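PDB 2J6P: Sb(V)-As(V) reductase from Leishmania major, which probably reduces arsenate and pentavalent antimony to their trivalent forms, with a rhodanese-like domain related to Cdc25 phosphatases. Local coordinates for residues A[29-34]-A[72-77]. Sequence-based numbering, arbitrary orientation.
Sequences DCRDSD and VFHCAQ. With SO4 (sulfate ion), chain I.
One face of the H74 imidazole carries D29: D29 CA lies 4.1 Å from the H74 ring centroid, close enough to the ring normal for a CH-pi contact, and the carboxylate plane stands 33° from that of the ring. At the ring's edge R31 NH2 comes 3.6 Å from H74 CE1; relative to the guanidinium, CE1 lies over a face, the two planes being 65° apart. ND1 donates almost linearly to C75 O in the ring plane, and a water 2.6 Å from H74 NE2 occupies another part of the edge; the ND1 bond, and probably the water, help set the ring's rotation.

NE and NH2 of R31 each meet one carboxylate oxygen of D29. NE donates to OD1, and R31 NH2 forms a salt bridge with D29 OD2 at 2.7 Å, both on syn sides, though tilted out of the carboxylate plane. OD1 also accepts the backbone N of R31, which closes an Asx turn, so three bonds from R31 hold the carboxylate. The arginine chain bends at chi3 (-51°), bringing its end back to D29, while R31 CG packs 3.6 Å from C75 C.

In the backbone, C30 N donates to H74 O at 2.8 Å, continuing the parallel pairing of D29 with H74. C30 SG lies 3.6 Å from F73 CD2, a sulfur-aromatic contact at the ring's edge.

The contact joins the C-terminal ends of the adjacent parallel strands 25-29 and 70-74. The turn after H74 leads toward helix 81-96 as in the Cys-containing anion-binding loop of Cdc25 and rhodanese; here Q77 N, with L79 N, V80 N and R81 NE, binds a sulfate beside C75 SG. R81 also pairs with D32 and D34, while W110 of helix 109-117 makes a cation-pi contact with R31 and touches H74.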
loop_
_atom_site.group_PDB
_atom_site.type_symbol
_atom_site.label_atom_id
_atom_site.label_comp_id
_atom_site.label_asym_id
_atom_site.label_seq_id
_atom_site.Cartn_x
_atom_site.Cartn_y
_atom_site.Cartn_z
ATOM N N ASP A 29 -7.559 -14.710 10.072
ATOM C CA ASP A 29 -7.864 -13.657 9.149
ATOM C C ASP A 29 -7.048 -12.397 9.611
ATOM O O ASP A 29 -7.225 -11.939 10.722
ATOM C CB ASP A 29 -9.315 -13.326 9.337
ATOM C CG ASP A 29 -9.826 -12.222 8.367
ATOM O OD1 ASP A 29 -9.046 -11.422 7.750
ATOM O OD2 ASP A 29 -11.072 -12.192 8.275
ATOM N N CYS A 30 -6.186 -11.878 8.753
ATOM C CA CYS A 30 -5.261 -10.819 9.183
ATOM C C CYS A 30 -5.681 -9.482 8.723
ATOM O O CYS A 30 -4.867 -8.554 8.816
ATOM C CB CYS A 30 -3.869 -11.058 8.543
ATOM S SG CYS A 30 -3.190 -12.720 9.164
ATOM N N ARG A 31 -6.940 -9.365 8.251
ATOM C CA ARG A 31 -7.534 -8.094 7.773
ATOM C C ARG A 31 -7.836 -7.102 8.863
ATOM O O ARG A 31 -7.844 -7.454 10.022
ATOM C CB ARG A 31 -8.760 -8.346 6.913
ATOM C CG ARG A 31 -8.289 -8.832 5.467
ATOM C CD ARG A 31 -9.607 -9.341 4.691
ATOM N NE ARG A 31 -10.364 -10.301 5.522
ATOM C CZ ARG A 31 -11.503 -10.800 5.129
ATOM N NH1 ARG A 31 -11.972 -10.422 3.917
ATOM N NH2 ARG A 31 -12.140 -11.665 5.875
ATOM N N ASP A 32 -8.089 -5.834 8.495
ATOM C CA ASP A 32 -8.335 -4.837 9.522
ATOM C C ASP A 32 -9.689 -4.079 9.339
ATOM O O ASP A 32 -10.694 -4.534 9.875
ATOM C CB ASP A 32 -7.074 -3.863 9.653
ATOM C CG ASP A 32 -6.522 -3.404 8.281
ATOM O OD1 ASP A 32 -5.450 -3.932 7.824
ATOM O OD2 ASP A 32 -7.157 -2.501 7.614
ATOM N N SER A 33 -9.707 -2.995 8.604
ATOM C CA SER A 33 -10.970 -2.284 8.394
ATOM C C SER A 33 -11.662 -2.851 7.169
ATOM O O SER A 33 -12.763 -2.441 6.888
ATOM C CB SER A 33 -10.725 -0.768 8.135
ATOM O OG SER A 33 -9.733 -0.661 7.103
ATOM N N ASP A 34 -10.994 -3.761 6.440
ATOM C CA ASP A 34 -11.669 -4.407 5.261
ATOM C C ASP A 34 -12.078 -5.828 5.617
ATOM O O ASP A 34 -12.491 -6.599 4.748
ATOM C CB ASP A 34 -10.727 -4.448 4.028
ATOM C CG ASP A 34 -9.410 -5.212 4.319
ATOM O OD1 ASP A 34 -8.996 -5.299 5.515
ATOM O OD2 ASP A 34 -8.738 -5.689 3.387
ATOM N N VAL A 72 -3.946 -21.433 8.976
ATOM C CA VAL A 72 -3.967 -20.896 7.610
ATOM C C VAL A 72 -4.238 -19.354 7.727
ATOM O O VAL A 72 -5.287 -18.900 8.194
ATOM C CB VAL A 72 -5.092 -21.559 6.794
ATOM C CG1 VAL A 72 -5.149 -20.965 5.374
ATOM C CG2 VAL A 72 -4.827 -23.127 6.645
ATOM N N PHE A 73 -3.234 -18.569 7.397
ATOM C CA PHE A 73 -3.326 -17.142 7.487
ATOM C C PHE A 73 -3.865 -16.636 6.113
ATOM O O PHE A 73 -3.360 -17.049 5.050
ATOM C CB PHE A 73 -1.931 -16.631 7.737
ATOM C CG PHE A 73 -1.467 -16.853 9.242
ATOM C CD1 PHE A 73 -1.192 -18.121 9.706
ATOM C CD2 PHE A 73 -1.426 -15.750 10.149
ATOM C CE1 PHE A 73 -0.891 -18.350 11.082
ATOM C CE2 PHE A 73 -1.039 -15.924 11.466
ATOM C CZ PHE A 73 -0.880 -17.253 11.963
ATOM N N HIS A 74 -4.833 -15.719 6.149
ATOM C CA HIS A 74 -5.177 -15.004 4.885
ATOM C C HIS A 74 -5.448 -13.525 5.189
ATOM O O HIS A 74 -5.750 -13.121 6.305
ATOM C CB HIS A 74 -6.406 -15.669 4.205
ATOM C CG HIS A 74 -7.709 -15.298 4.884
ATOM N ND1 HIS A 74 -8.376 -14.120 4.602
ATOM C CD2 HIS A 74 -8.484 -15.967 5.799
ATOM C CE1 HIS A 74 -9.519 -14.084 5.311
ATOM N NE2 HIS A 74 -9.597 -15.182 6.065
ATOM N N CYS A 75 -5.403 -12.723 4.162
ATOM C CA CYS A 75 -5.922 -11.362 4.319
ATOM C C CYS A 75 -6.763 -11.102 3.067
ATOM O O CYS A 75 -7.555 -11.994 2.714
ATOM C CB CYS A 75 -4.827 -10.349 4.614
ATOM S SG CYS A 75 -3.551 -10.235 3.335
ATOM N N ALA A 76 -6.642 -9.955 2.408
ATOM C CA ALA A 76 -7.453 -9.714 1.170
ATOM C C ALA A 76 -6.750 -10.330 -0.007
ATOM O O ALA A 76 -7.405 -11.009 -0.781
ATOM C CB ALA A 76 -7.786 -8.142 0.891
ATOM N N GLN A 77 -5.440 -10.047 -0.177
ATOM C CA GLN A 77 -4.703 -10.612 -1.336
ATOM C C GLN A 77 -3.707 -11.562 -0.897
ATOM O O GLN A 77 -3.120 -12.252 -1.736
ATOM C CB GLN A 77 -4.007 -9.478 -2.106
ATOM C CG GLN A 77 -5.110 -8.490 -2.761
ATOM C CD GLN A 77 -4.473 -7.387 -3.588
ATOM O OE1 GLN A 77 -3.392 -7.545 -4.154
ATOM N NE2 GLN A 77 -5.143 -6.256 -3.648
HETATM S S SO4 I . -2.754 -7.295 0.901
HETATM O O1 SO4 I . -2.317 -6.932 2.251
HETATM O O2 SO4 I . -2.003 -8.553 0.539
HETATM O O3 SO4 I . -2.488 -6.266 -0.132
HETATM O O4 SO4 I . -4.166 -7.487 0.955
HETATM O O HOH W 1 -11.995 -15.154 7.087
#